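Local coordinates for peptidoglycan D,D-transpeptidase MrdA (Pseudomonas aeruginosa, PDB 7KIS), which probably cross-links the peptidoglycan of the cell wall as penicillin-binding protein 2, and is caught here with a diazabicyclooctane inhibitor, at residues A80-S85 and F163-P168; G181-Q186 and H200-T205; P193-G198 and E214-V219; K245-S250 and H479-I484. One frame throughout, in Å; residues are numbered along the deposited sequence.

Interaction 1 of 4, residues A80-S85 and F163-P168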
loop_
_atom_site.group_PDB
_atom_site.type_symbol
_atom_site.label_atom_id
_atom_site.label_comp_id
_atom_site.label_asym_id
_atom_site.label_seq_id
_atom_site.Cartn_x
_atom_site.Cartn_y
_atom_site.Cartn_z
ATOM N N ALA A 80 1.842 -3.164 -22.502
ATOM C CA ALA A 80 1.277 -2.144 -23.385
ATOM C C ALA A 80 2.013 -2.134 -24.719
ATOM O O ALA A 80 3.196 -1.788 -24.771
ATOM C CB ALA A 80 1.336 -0.768 -22.726
ATOM N N ASP A 81 1.317 -2.510 -25.795
ATOM C CA ASP A 81 1.869 -2.438 -27.138
ATOM C C ASP A 81 1.295 -1.234 -27.877
ATOM O O ASP A 81 0.576 -0.403 -27.313
ATOM C CB ASP A 81 1.562 -3.700 -27.955
ATOM C CG ASP A 81 1.792 -4.972 -27.190
ATOM O OD1 ASP A 81 2.500 -4.920 -26.173
ATOM O OD2 ASP A 81 1.269 -6.026 -27.615
ATOM N N ASN A 82 1.603 -1.151 -29.166
ATOM C CA ASN A 82 0.985 -0.203 -30.078
ATOM C C ASN A 82 0.475 -0.997 -31.269
ATOM O O ASN A 82 1.212 -1.811 -31.833
ATOM C CB ASN A 82 1.973 0.881 -30.520
ATOM C CG ASN A 82 2.532 1.668 -29.350
ATOM O OD1 ASN A 82 1.782 2.217 -28.542
ATOM N ND2 ASN A 82 3.855 1.726 -29.252
ATOM N N ARG A 83 -0.779 -0.773 -31.644
ATOM C CA ARG A 83 -1.304 -1.549 -32.754
ATOM C C ARG A 83 -1.551 -0.647 -33.957
ATOM O O ARG A 83 -1.871 0.535 -33.801
ATOM C CB ARG A 83 -2.609 -2.255 -32.365
ATOM C CG ARG A 83 -2.414 -3.588 -31.650
ATOM C CD ARG A 83 -1.550 -4.546 -32.459
ATOM N NE ARG A 83 -1.298 -5.796 -31.746
ATOM C CZ ARG A 83 -0.206 -6.043 -31.030
ATOM N NH1 ARG A 83 0.744 -5.122 -30.928
ATOM N NH2 ARG A 83 -0.060 -7.209 -30.414
ATOM N N PRO A 84 -1.413 -1.176 -35.175
ATOM C CA PRO A 84 -1.574 -0.343 -36.378
ATOM C C PRO A 84 -3.042 -0.116 -36.710
ATOM O O PRO A 84 -3.814 -1.065 -36.864
ATOM C CB PRO A 84 -0.870 -1.160 -37.472
ATOM C CG PRO A 84 -0.123 -2.255 -36.750
ATOM C CD PRO A 84 -0.897 -2.513 -35.504
ATOM N N SER A 85 -3.423 1.153 -36.818
ATOM C CA SER A 85 -4.716 1.570 -37.335
ATOM C C SER A 85 -4.491 2.537 -38.491
ATOM O O SER A 85 -3.383 3.034 -38.706
ATOM C CB SER A 85 -5.573 2.214 -36.239
ATOM O OG SER A 85 -5.988 1.247 -35.289
ATOM N N PHE A 163 -0.839 4.690 -34.924
ATOM C CA PHE A 163 -0.823 3.619 -33.940
ATOM C C PHE A 163 -1.791 3.917 -32.803
ATOM O O PHE A 163 -1.936 5.065 -32.372
ATOM C CB PHE A 163 0.585 3.417 -33.379
ATOM C CG PHE A 163 1.461 2.548 -34.236
ATOM C CD1 PHE A 163 1.448 1.170 -34.090
ATOM C CD2 PHE A 163 2.297 3.109 -35.186
ATOM C CE1 PHE A 163 2.253 0.368 -34.879
ATOM C CE2 PHE A 163 3.104 2.313 -35.976
ATOM C CZ PHE A 163 3.082 0.940 -35.822
ATOM N N VAL A 164 -2.458 2.870 -32.331
ATOM C CA VAL A 164 -3.285 2.917 -31.134
ATOM C C VAL A 164 -2.552 2.163 -30.034
ATOM O O VAL A 164 -1.815 1.206 -30.297
ATOM C CB VAL A 164 -4.690 2.328 -31.392
ATOM C CG1 VAL A 164 -4.620 0.817 -31.575
ATOM C CG2 VAL A 164 -5.649 2.700 -30.274
ATOM N N ARG A 165 -2.739 2.602 -28.791
ATOM C CA ARG A 165 -2.139 1.892 -27.673
ATOM C C ARG A 165 -3.014 0.704 -27.307
ATOM O O ARG A 165 -4.247 0.791 -27.320
ATOM C CB ARG A 165 -1.953 2.817 -26.466
ATOM C CG ARG A 165 -1.216 2.169 -25.289
ATOM C CD ARG A 165 0.297 2.136 -25.515
ATOM N NE ARG A 165 1.050 2.583 -24.345
ATOM C CZ ARG A 165 2.336 2.316 -24.128
ATOM N NH1 ARG A 165 3.031 1.599 -25.002
ATOM N NH2 ARG A 165 2.928 2.768 -23.030
ATOM N N HIS A 166 -2.365 -0.406 -26.972
ATOM C CA HIS A 166 -3.045 -1.662 -26.714
ATOM C C HIS A 166 -2.603 -2.216 -25.371
ATOM O O HIS A 166 -1.414 -2.206 -25.044
ATOM C CB HIS A 166 -2.737 -2.662 -27.844
ATOM C CG HIS A 166 -3.266 -4.042 -27.610
ATOM N ND1 HIS A 166 -4.556 -4.286 -27.191
ATOM C CD2 HIS A 166 -2.681 -5.256 -27.753
ATOM C CE1 HIS A 166 -4.741 -5.590 -27.079
ATOM N NE2 HIS A 166 -3.619 -6.201 -27.414
ATOM N N TYR A 167 -3.575 -2.695 -24.595
ATOM C CA TYR A 167 -3.338 -3.263 -23.271
ATOM C C TYR A 167 -3.720 -4.736 -23.316
ATOM O O TYR A 167 -4.881 -5.096 -23.062
ATOM C CB TYR A 167 -4.127 -2.507 -22.204
ATOM C CG TYR A 167 -3.782 -1.034 -22.140
ATOM C CD1 TYR A 167 -2.543 -0.610 -21.675
ATOM C CD2 TYR A 167 -4.690 -0.068 -22.555
ATOM C CE1 TYR A 167 -2.222 0.731 -21.619
ATOM C CE2 TYR A 167 -4.377 1.278 -22.501
ATOM C CZ TYR A 167 -3.141 1.672 -22.033
ATOM O OH TYR A 167 -2.820 3.008 -21.981
ATOM N N PRO A 168 -2.774 -5.625 -23.632
ATOM C CA PRO A 168 -3.132 -7.028 -23.898
ATOM C C PRO A 168 -3.602 -7.797 -22.676
ATOM O O PRO A 168 -4.093 -8.923 -22.834
ATOM C CB PRO A 168 -1.831 -7.621 -24.454
ATOM C CG PRO A 168 -0.754 -6.748 -23.903
ATOM C CD PRO A 168 -1.338 -5.369 -23.837
#

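Interaction 2 of 4, residues G181-Q186 and H200-T205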
loop_
_atom_site.group_PDB
_atom_site.type_symbol
_atom_site.label_atom_id
_atom_site.label_comp_id
_atom_site.label_asym_id
_atom_site.label_seq_id
_atom_site.Cartn_x
_atom_site.Cartn_y
_atom_site.Cartn_z
ATOM N N GLY A 181 -5.869 8.328 -23.587
ATOM C CA GLY A 181 -7.075 8.722 -24.289
ATOM C C GLY A 181 -6.778 9.918 -25.162
ATOM O O GLY A 181 -5.653 10.422 -25.194
ATOM N N ARG A 182 -7.802 10.375 -25.877
ATOM C CA ARG A 182 -7.619 11.528 -26.745
ATOM C C ARG A 182 -7.299 12.762 -25.905
ATOM O O ARG A 182 -7.577 12.820 -24.704
ATOM C CB ARG A 182 -8.873 11.794 -27.578
ATOM C CG ARG A 182 -9.412 10.598 -28.339
ATOM C CD ARG A 182 -10.933 10.675 -28.470
ATOM N NE ARG A 182 -11.606 10.615 -27.174
ATOM C CZ ARG A 182 -12.046 11.674 -26.500
ATOM N NH1 ARG A 182 -12.643 11.510 -25.326
ATOM N NH2 ARG A 182 -11.891 12.895 -26.995
ATOM N N ILE A 183 -6.714 13.761 -26.553
ATOM C CA ILE A 183 -6.255 14.963 -25.867
ATOM C C ILE A 183 -7.378 15.994 -25.851
ATOM O O ILE A 183 -8.030 16.237 -26.874
ATOM C CB ILE A 183 -4.985 15.517 -26.531
ATOM C CG1 ILE A 183 -3.852 14.495 -26.409
ATOM C CG2 ILE A 183 -4.567 16.836 -25.911
ATOM C CD1 ILE A 183 -2.714 14.718 -27.374
ATOM N N ASN A 184 -7.596 16.609 -24.688
ATOM C CA ASN A 184 -8.772 17.425 -24.431
ATOM C C ASN A 184 -8.515 18.887 -24.798
ATOM O O ASN A 184 -7.512 19.235 -25.427
ATOM C CB ASN A 184 -9.186 17.289 -22.968
ATOM C CG ASN A 184 -10.399 16.400 -22.782
ATOM O OD1 ASN A 184 -11.165 16.165 -23.718
ATOM N ND2 ASN A 184 -10.578 15.896 -21.566
ATOM N N GLU A 185 -9.442 19.761 -24.396
ATOM C CA GLU A 185 -9.298 21.189 -24.650
ATOM C C GLU A 185 -8.223 21.815 -23.774
ATOM O O GLU A 185 -7.572 22.781 -24.186
ATOM C CB GLU A 185 -10.633 21.897 -24.409
ATOM C CG GLU A 185 -11.637 21.770 -25.536
ATOM C CD GLU A 185 -11.766 23.047 -26.340
ATOM O OE1 GLU A 185 -11.528 23.009 -27.566
ATOM O OE2 GLU A 185 -12.103 24.091 -25.743
ATOM N N GLN A 186 -8.025 21.283 -22.569
ATOM C CA GLN A 186 -7.190 21.918 -21.559
ATOM C C GLN A 186 -5.722 21.523 -21.673
ATOM O O GLN A 186 -4.842 22.387 -21.588
ATOM C CB GLN A 186 -7.713 21.574 -20.159
ATOM C CG GLN A 186 -9.186 21.908 -19.935
ATOM C CD GLN A 186 -10.125 20.874 -20.532
ATOM O OE1 GLN A 186 -9.745 19.721 -20.743
ATOM N NE2 GLN A 186 -11.355 21.285 -20.816
ATOM N N HIS A 200 -1.984 12.570 -30.949
ATOM C CA HIS A 200 -3.364 12.916 -30.641
ATOM C C HIS A 200 -3.871 12.265 -29.361
ATOM O O HIS A 200 -5.052 12.412 -29.034
ATOM C CB HIS A 200 -4.264 12.557 -31.827
ATOM C CG HIS A 200 -4.064 13.446 -33.016
ATOM N ND1 HIS A 200 -4.387 13.066 -34.302
ATOM C CD2 HIS A 200 -3.565 14.702 -33.111
ATOM C CE1 HIS A 200 -4.101 14.050 -35.135
ATOM N NE2 HIS A 200 -3.600 15.054 -34.438
ATOM N N HIS A 201 -3.016 11.545 -28.636
ATOM C CA HIS A 201 -3.399 10.862 -27.409
ATOM C C HIS A 201 -2.390 11.203 -26.319
ATOM O O HIS A 201 -1.249 11.579 -26.598
ATOM C CB HIS A 201 -3.469 9.335 -27.596
ATOM C CG HIS A 201 -4.466 8.885 -28.621
ATOM N ND1 HIS A 201 -5.362 9.745 -29.221
ATOM C CD2 HIS A 201 -4.707 7.664 -29.154
ATOM C CE1 HIS A 201 -6.108 9.074 -30.081
ATOM N NE2 HIS A 201 -5.732 7.809 -30.058
ATOM N N ILE A 202 -2.826 11.073 -25.065
ATOM C CA ILE A 202 -2.012 11.450 -23.914
ATOM C C ILE A 202 -2.349 10.532 -22.747
ATOM O O ILE A 202 -3.441 9.965 -22.676
ATOM C CB ILE A 202 -2.232 12.935 -23.531
ATOM C CG1 ILE A 202 -1.217 13.394 -22.480
ATOM C CG2 ILE A 202 -3.644 13.149 -23.010
ATOM C CD1 ILE A 202 0.069 13.909 -23.062
ATOM N N GLY A 203 -1.390 10.374 -21.839
ATOM C CA GLY A 203 -1.642 9.588 -20.645
ATOM C C GLY A 203 -2.714 10.230 -19.784
ATOM O O GLY A 203 -2.757 11.452 -19.618
ATOM N N LYS A 204 -3.589 9.395 -19.228
ATOM C CA LYS A 204 -4.675 9.871 -18.383
ATOM C C LYS A 204 -4.428 9.600 -16.907
ATOM O O LYS A 204 -4.536 10.515 -16.085
ATOM C CB LYS A 204 -5.998 9.228 -18.822
ATOM C CG LYS A 204 -6.388 9.541 -20.258
ATOM C CD LYS A 204 -6.511 11.039 -20.476
ATOM C CE LYS A 204 -7.020 11.354 -21.871
ATOM N NZ LYS A 204 -6.961 12.810 -22.172
ATOM N N THR A 205 -4.102 8.361 -16.545
ATOM C CA THR A 205 -3.819 8.023 -15.158
ATOM C C THR A 205 -2.771 6.919 -15.127
ATOM O O THR A 205 -2.406 6.348 -16.158
ATOM C CB THR A 205 -5.089 7.610 -14.404
ATOM O OG1 THR A 205 -4.779 7.412 -13.017
ATOM C CG2 THR A 205 -5.667 6.329 -14.981
#

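Interaction 3 of 4, residues P193-G198 and E214-V219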
loop_
_atom_site.group_PDB
_atom_site.type_symbol
_atom_site.label_atom_id
_atom_site.label_comp_id
_atom_site.label_asym_id
_atom_site.label_seq_id
_atom_site.Cartn_x
_atom_site.Cartn_y
_atom_site.Cartn_z
ATOM N N PRO A 193 3.527 22.253 -28.830
ATOM C CA PRO A 193 2.918 22.052 -30.153
ATOM C C PRO A 193 3.874 21.428 -31.156
ATOM O O PRO A 193 3.423 20.974 -32.215
ATOM C CB PRO A 193 2.509 23.470 -30.575
ATOM C CG PRO A 193 3.348 24.383 -29.742
ATOM C CD PRO A 193 3.544 23.672 -28.437
ATOM N N ILE A 194 5.170 21.392 -30.849
ATOM C CA ILE A 194 6.190 20.857 -31.742
ATOM C C ILE A 194 6.319 19.364 -31.479
ATOM O O ILE A 194 6.105 18.544 -32.378
ATOM C CB ILE A 194 7.538 21.576 -31.550
ATOM C CG1 ILE A 194 7.408 23.058 -31.901
ATOM C CG2 ILE A 194 8.619 20.915 -32.392
ATOM C CD1 ILE A 194 8.655 23.868 -31.618
ATOM N N ASN A 195 6.676 19.008 -30.244
ATOM C CA ASN A 195 6.972 17.616 -29.931
ATOM C C ASN A 195 5.720 16.752 -29.973
ATOM O O ASN A 195 5.800 15.565 -30.310
ATOM C CB ASN A 195 7.635 17.511 -28.556
ATOM C CG ASN A 195 8.684 16.421 -28.494
ATOM O OD1 ASN A 195 9.870 16.671 -28.709
ATOM N ND2 ASN A 195 8.252 15.200 -28.202
ATOM N N TYR A 196 4.566 17.312 -29.626
ATOM C CA TYR A 196 3.315 16.569 -29.647
ATOM C C TYR A 196 2.536 16.751 -30.944
ATOM O O TYR A 196 1.367 16.353 -31.009
ATOM C CB TYR A 196 2.451 16.957 -28.446
ATOM C CG TYR A 196 2.785 16.150 -27.215
ATOM C CD1 TYR A 196 1.994 15.077 -26.828
ATOM C CD2 TYR A 196 3.908 16.444 -26.453
ATOM C CE1 TYR A 196 2.303 14.330 -25.710
ATOM C CE2 TYR A 196 4.225 15.703 -25.333
ATOM C CZ TYR A 196 3.419 14.647 -24.965
ATOM O OH TYR A 196 3.732 13.907 -23.849
ATOM N N SER A 197 3.145 17.341 -31.970
ATOM C CA SER A 197 2.522 17.359 -33.286
ATOM C C SER A 197 2.402 15.936 -33.814
ATOM O O SER A 197 3.349 15.148 -33.730
ATOM C CB SER A 197 3.335 18.223 -34.249
ATOM O OG SER A 197 2.527 18.698 -35.312
ATOM N N GLY A 198 1.234 15.609 -34.365
ATOM C CA GLY A 198 0.934 14.255 -34.772
ATOM C C GLY A 198 0.622 13.304 -33.641
ATOM O O GLY A 198 0.260 12.151 -33.909
ATOM N N GLU A 214 8.624 10.473 -20.644
ATOM C CA GLU A 214 9.562 9.455 -21.109
ATOM C C GLU A 214 8.920 8.534 -22.141
ATOM O O GLU A 214 9.566 8.148 -23.121
ATOM C CB GLU A 214 10.089 8.648 -19.922
ATOM C CG GLU A 214 10.955 9.448 -18.958
ATOM C CD GLU A 214 10.142 10.344 -18.034
ATOM O OE1 GLU A 214 8.896 10.240 -18.039
ATOM O OE2 GLU A 214 10.751 11.154 -17.305
ATOM N N LEU A 215 7.650 8.172 -21.940
ATOM C CA LEU A 215 6.974 7.273 -22.867
ATOM C C LEU A 215 6.661 7.936 -24.202
ATOM O O LEU A 215 6.425 7.230 -25.188
ATOM C CB LEU A 215 5.681 6.745 -22.243
ATOM C CG LEU A 215 5.820 5.688 -21.145
ATOM C CD1 LEU A 215 4.502 5.511 -20.406
ATOM C CD2 LEU A 215 6.296 4.364 -21.723
ATOM N N HIS A 216 6.648 9.267 -24.258
ATOM C CA HIS A 216 6.269 9.958 -25.490
ATOM C C HIS A 216 7.400 9.910 -26.514
ATOM O O HIS A 216 7.330 9.172 -27.502
ATOM C CB HIS A 216 5.874 11.405 -25.173
ATOM C CG HIS A 216 5.446 12.191 -26.372
ATOM N ND1 HIS A 216 6.097 13.334 -26.784
ATOM C CD2 HIS A 216 4.429 12.003 -27.245
ATOM C CE1 HIS A 216 5.502 13.814 -27.861
ATOM N NE2 HIS A 216 4.486 13.025 -28.161
ATOM N N GLY A 217 8.450 10.687 -26.289
ATOM C CA GLY A 217 9.573 10.756 -27.197
ATOM C C GLY A 217 9.656 12.091 -27.912
ATOM O O GLY A 217 9.135 13.114 -27.461
ATOM N N THR A 218 10.329 12.069 -29.060
ATOM C CA THR A 218 10.513 13.254 -29.884
ATOM C C THR A 218 10.030 12.955 -31.296
ATOM O O THR A 218 10.121 11.821 -31.772
ATOM C CB THR A 218 11.978 13.707 -29.919
ATOM O OG1 THR A 218 12.800 12.633 -30.393
ATOM C CG2 THR A 218 12.440 14.126 -28.532
ATOM N N VAL A 219 9.526 13.987 -31.965
ATOM C CA VAL A 219 9.005 13.842 -33.316
ATOM C C VAL A 219 10.136 13.959 -34.329
ATOM O O VAL A 219 11.180 14.566 -34.077
ATOM C CB VAL A 219 7.904 14.878 -33.616
ATOM C CG1 VAL A 219 6.573 14.425 -33.051
ATOM C CG2 VAL A 219 8.296 16.237 -33.067
#

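Interaction 4 of 4, residues K245-S250 and H479-I484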
loop_
_atom_site.group_PDB
_atom_site.type_symbol
_atom_site.label_atom_id
_atom_site.label_comp_id
_atom_site.label_asym_id
_atom_site.label_seq_id
_atom_site.Cartn_x
_atom_site.Cartn_y
_atom_site.Cartn_z
ATOM N N LYS A 245 10.639 6.169 -24.342
ATOM C CA LYS A 245 11.442 5.282 -23.514
ATOM C C LYS A 245 10.581 4.144 -22.988
ATOM O O LYS A 245 9.429 4.341 -22.593
ATOM C CB LYS A 245 12.064 6.051 -22.349
ATOM C CG LYS A 245 13.249 6.919 -22.734
ATOM C CD LYS A 245 13.779 7.680 -21.530
ATOM C CE LYS A 245 14.385 9.011 -21.940
ATOM N NZ LYS A 245 14.628 9.892 -20.765
ATOM N N ASP A 246 11.150 2.945 -22.986
ATOM C CA ASP A 246 10.445 1.759 -22.532
ATOM C C ASP A 246 10.598 1.605 -21.028
ATOM O O ASP A 246 11.674 1.841 -20.470
ATOM C CB ASP A 246 10.971 0.524 -23.260
ATOM C CG ASP A 246 10.994 0.710 -24.765
ATOM O OD1 ASP A 246 10.144 1.463 -25.284
ATOM O OD2 ASP A 246 11.867 0.115 -25.431
ATOM N N ILE A 247 9.511 1.208 -20.376
ATOM C CA ILE A 247 9.450 1.110 -18.925
ATOM C C ILE A 247 9.215 -0.342 -18.547
ATOM O O ILE A 247 8.333 -1.003 -19.107
ATOM C CB ILE A 247 8.341 2.004 -18.340
ATOM C CG1 ILE A 247 8.614 3.467 -18.668
ATOM C CG2 ILE A 247 8.227 1.806 -16.835
ATOM C CD1 ILE A 247 7.520 4.374 -18.209
ATOM N N VAL A 248 10.009 -0.833 -17.603
ATOM C CA VAL A 248 9.840 -2.160 -17.031
ATOM C C VAL A 248 9.248 -1.972 -15.645
ATOM O O VAL A 248 9.828 -1.271 -14.806
ATOM C CB VAL A 248 11.169 -2.925 -16.967
ATOM C CG1 VAL A 248 10.920 -4.393 -16.684
ATOM C CG2 VAL A 248 11.945 -2.747 -18.263
ATOM N N LEU A 249 8.098 -2.586 -15.401
ATOM C CA LEU A 249 7.438 -2.404 -14.121
ATOM C C LEU A 249 7.939 -3.434 -13.119
ATOM O O LEU A 249 8.422 -4.511 -13.480
ATOM C CB LEU A 249 5.920 -2.516 -14.263
ATOM C CG LEU A 249 5.217 -1.537 -15.202
ATOM C CD1 LEU A 249 3.752 -1.911 -15.329
ATOM C CD2 LEU A 249 5.367 -0.105 -14.716
ATOM N N SER A 250 7.804 -3.088 -11.838
ATOM C CA SER A 250 8.185 -3.998 -10.769
ATOM C C SER A 250 7.164 -5.098 -10.554
ATOM O O SER A 250 7.495 -6.121 -9.945
ATOM C CB SER A 250 8.388 -3.226 -9.462
ATOM O OG SER A 250 9.003 -1.974 -9.707
ATOM N N HIS A 479 8.038 1.769 -5.576
ATOM C CA HIS A 479 8.066 2.290 -6.933
ATOM C C HIS A 479 7.609 1.204 -7.892
ATOM O O HIS A 479 7.992 0.040 -7.749
ATOM C CB HIS A 479 9.467 2.791 -7.314
ATOM C CG HIS A 479 10.560 1.803 -7.044
ATOM N ND1 HIS A 479 11.236 1.149 -8.052
ATOM C CD2 HIS A 479 11.102 1.366 -5.882
ATOM C CE1 HIS A 479 12.144 0.347 -7.522
ATOM N NE2 HIS A 479 12.082 0.460 -6.207
ATOM N N LEU A 480 6.793 1.598 -8.869
ATOM C CA LEU A 480 6.350 0.668 -9.900
ATOM C C LEU A 480 7.412 0.504 -10.980
ATOM O O LEU A 480 7.808 -0.619 -11.309
ATOM C CB LEU A 480 5.031 1.149 -10.507
ATOM C CG LEU A 480 3.848 1.241 -9.543
ATOM C CD1 LEU A 480 2.938 2.403 -9.904
ATOM C CD2 LEU A 480 3.074 -0.063 -9.536
ATOM N N ALA A 481 7.872 1.617 -11.549
ATOM C CA ALA A 481 8.888 1.592 -12.591
ATOM C C ALA A 481 10.192 0.996 -12.077
ATOM O O ALA A 481 10.918 1.642 -11.315
ATOM C CB ALA A 481 9.131 2.999 -13.134
ATOM N N LYS A 482 10.493 -0.238 -12.481
ATOM C CA LYS A 482 11.759 -0.849 -12.094
ATOM C C LYS A 482 12.927 -0.180 -12.807
ATOM O O LYS A 482 13.930 0.174 -12.177
ATOM C CB LYS A 482 11.736 -2.350 -12.385
ATOM C CG LYS A 482 12.757 -3.146 -11.587
ATOM C CD LYS A 482 12.483 -4.638 -11.662
ATOM C CE LYS A 482 13.671 -5.446 -11.158
ATOM N NZ LYS A 482 14.034 -5.102 -9.752
ATOM N N THR A 483 12.817 -0.005 -14.124
ATOM C CA THR A 483 13.830 0.677 -14.918
ATOM C C THR A 483 13.155 1.611 -15.912
ATOM O O THR A 483 12.046 1.347 -16.385
ATOM C CB THR A 483 14.737 -0.296 -15.698
ATOM O OG1 THR A 483 14.093 -0.675 -16.921
ATOM C CG2 THR A 483 15.050 -1.544 -14.884
ATOM N N ILE A 484 13.840 2.707 -16.223
ATOM C CA ILE A 484 13.446 3.624 -17.288
ATOM C C ILE A 484 14.584 3.662 -18.297
ATOM O O ILE A 484 15.701 4.080 -17.963
ATOM C CB ILE A 484 13.139 5.033 -16.758
ATOM C CG1 ILE A 484 12.231 4.961 -15.530
ATOM C CG2 ILE A 484 12.498 5.880 -17.846
ATOM C CD1 ILE A 484 10.795 4.641 -15.861
#

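Interaction 1 of 4, residues A80-S85 and F163-P168
Arg83 N donates to Val164 O at 2.6 Å, and Val164 N answers with a bond to Arg83 O, one of two hydrogen-bonded pairs of an antiparallel beta pairing. The second, Asp81 with His166, continues the register. Strand 163-166 is an outermost strand of a five-stranded mixed sheet, next to 78-84. Val164 O is approached by Asn82 CA as well, in a C-H...O contact.

On the face of Asn82 and Arg165, the arginine runs out with CG anti to the backbone N (chi1 -175°), then bends at chi2 and again at chi3, which carries CD past Asp81 O and brings the guanidinium back over the neighbouring strand. Ala80 CB lies 3.5 Å above the centre of that flat group and packs against it. The nitrogens are held beyond the pair, NH1 by Gly69 O and NH2 by Glu208, while Asn82 ND2 bonds to Arg68 O. Nearer the strand end, Asn82 CB is 3.6 Å from Phe163 CD1, and Pro84 CG touches the same ring at CE1.

On the face of Asp81, Arg83, Val164 and His166, Arg83 bends at chi2 and turns back along its own strand to form a salt bridge with Asp81, weak as a hydrogen bond at 3.3 Å from Arg83 NH2 to Asp81 OD2. Arg83 CG lies 3.9 Å from His166 CB, and His166 CD2 sits over one face of the Arg83 guanidinium, toward its rim, the two planes 49° apart.

Interaction 2 of 4, residues G181-Q186 and H200-T205
Gly181 and Ile202 form an antiparallel hydrogen-bonded pair, Gly181 N to Ile202 O at 3.1 Å and Ile202 N to Gly181 O at 2.9 Å, beside a non-hydrogen-bonded pair of Arg182 and His201. The result is a small two-stranded antiparallel sheet, 179-182 against 201-205, its strands joined by a long loop.

Beyond Arg182 the chain leaves the sheet, but Ile183 N still reaches His200 O, at 3.3 Å. That oxygen has a second donor, His201 ND1 at 2.7 Å, and the two come from opposite faces of the carbonyl plane. The imidazole bond, made with the oxygen near the ring plane, helps to set the rotation of the His201 ring, whose CE1 lies beside Arg182 CG.

Ile183 turns the end of its side chain in toward the pair: CG1 meets Ile202 CB at 3.7 Å, and CD1 lies against the peptide linking His200 and His201. From the other strand, Lys204 passes over Gly181, where the lack of a side chain lets CE come close to CA. Its ammonium also has a salt-bridge partner in Glu187. The Lys204 side chain bends at chi2 and is extended thereafter, and NZ donates a hydrogen bond to Arg182 O at 2.6 Å.

Interaction 3 of 4, residues P193-G198 and E214-V219
Tyr196 and His216 lie flat on each other in a face-to-face stack, the centroids 3.5 Å apart and the planes only 5° from parallel. This is the dense part of a contact between the type I beta turn Ile194-Ser197 and the C-terminal end of helix 212-216. His216 holds CG anti to its backbone nitrogen (chi1 -179°), which sends the imidazole off the last helical turn and over the phenol, with CE1 above the middle of the tyrosine ring. The outer ends of both rings are tied down close by: Tyr196 OH bonds to Glu212, and His216 NE2 bonds to Thr199 OG1. At the edge of the imidazole, near its plane, Asn195 O stands 3.0 Å from His216 CE1.

Gly217, with positive phi, takes the chain out of the helix, and its carbonyl oxygen receives a hydrogen bond from Asn195 ND2; the modelled 2.4 Å is too short to be taken literally. Val219 completes the tight part: Val219 CG2 meets Ile194 O at 3.3 Å, and Val219 CG1 lies beside Asn195 O and Ser197 O.

Toward the rim the packing thins. Ile194 turns the end of its side chain away, and Thr218 adds little more than CG2, 3.6 Å from Asn195 OD1.

The chemistry is therefore divided: orientation comes from the stacked rings and their polar tethers, and the valine supplies apolar cover over the carbonyls of the turn. Thr199 holds NE2 and Tyr196 covers one face, which probably restricts rotation of the imidazole.

Interaction 4 of 4, residues K245-S250 and H479-I484
Ile247 meets Ile484 side by side, both side chains pointing the same way from a non-hydrogen-bonded antiparallel pair. From Ile247 CB the chain divides. Ile247 CG2 lies 4.0 Å from Ala481 CB and 3.9 Å from Ile484 CD1, and also comes near Thr483 O; CG1 lies 3.7 Å from that same Ile484 methyl; and the tip, CD1, touches it too while reaching Leu215 of helix 212-216. Ile484 CD1 is thus fitted against three atoms of one partner.

The opposite face carries Val248 and Thr483, where Val248 CG2 packs beside Thr483 OG1. Val248 N bonds to Thr483 O, and Val248 O accepts from two successive amides, Lys482 N at 2.6 Å and, weakly, Thr483 N at 3.3 Å. The register slips by one residue there, leaving Leu249 opposite Ala481. Farther on, Leu480 O is gripped by Ser250 N and by Ser250 OG, the latter at a doubtfully short distance. Lys482 sends its ammonium away to a salt bridge with Asp279.

Lys482 and Thr483 both face Val248, a classic beta bulge, here in an edge strand, 481-484, of the five-stranded mixed sheet that joins this part of the transpeptidase domain to strands from much earlier in the chain.

Overall arrangement
Interactions 1 and 4 lie at the two edges of one mixed sheet, about 19 Å apart between centres and not touching. Interaction 3 connects them through Leu215, whose CD2 packs on Arg165 NH2 of interaction 1 and whose CG lies 3.6 Å from Ile247 CD1 of interaction 4. A probable hydrogen bond from Lys245 N to Glu214 O, 2.6 Å, adds to the second junction. Interactions 2 and 3, about 13 Å apart between centres, alternate along the chain and meet where Ile202 CD1 packs on Tyr196 CE1 at 3.5 Å. All four are removed from the inhibitor pocket and from Ser327, the predicted acylated serine: interactions 1 to 3 lie in the dimerisation domain, and interaction 4 joins strand 247-249 to a strand of the transpeptidase domain.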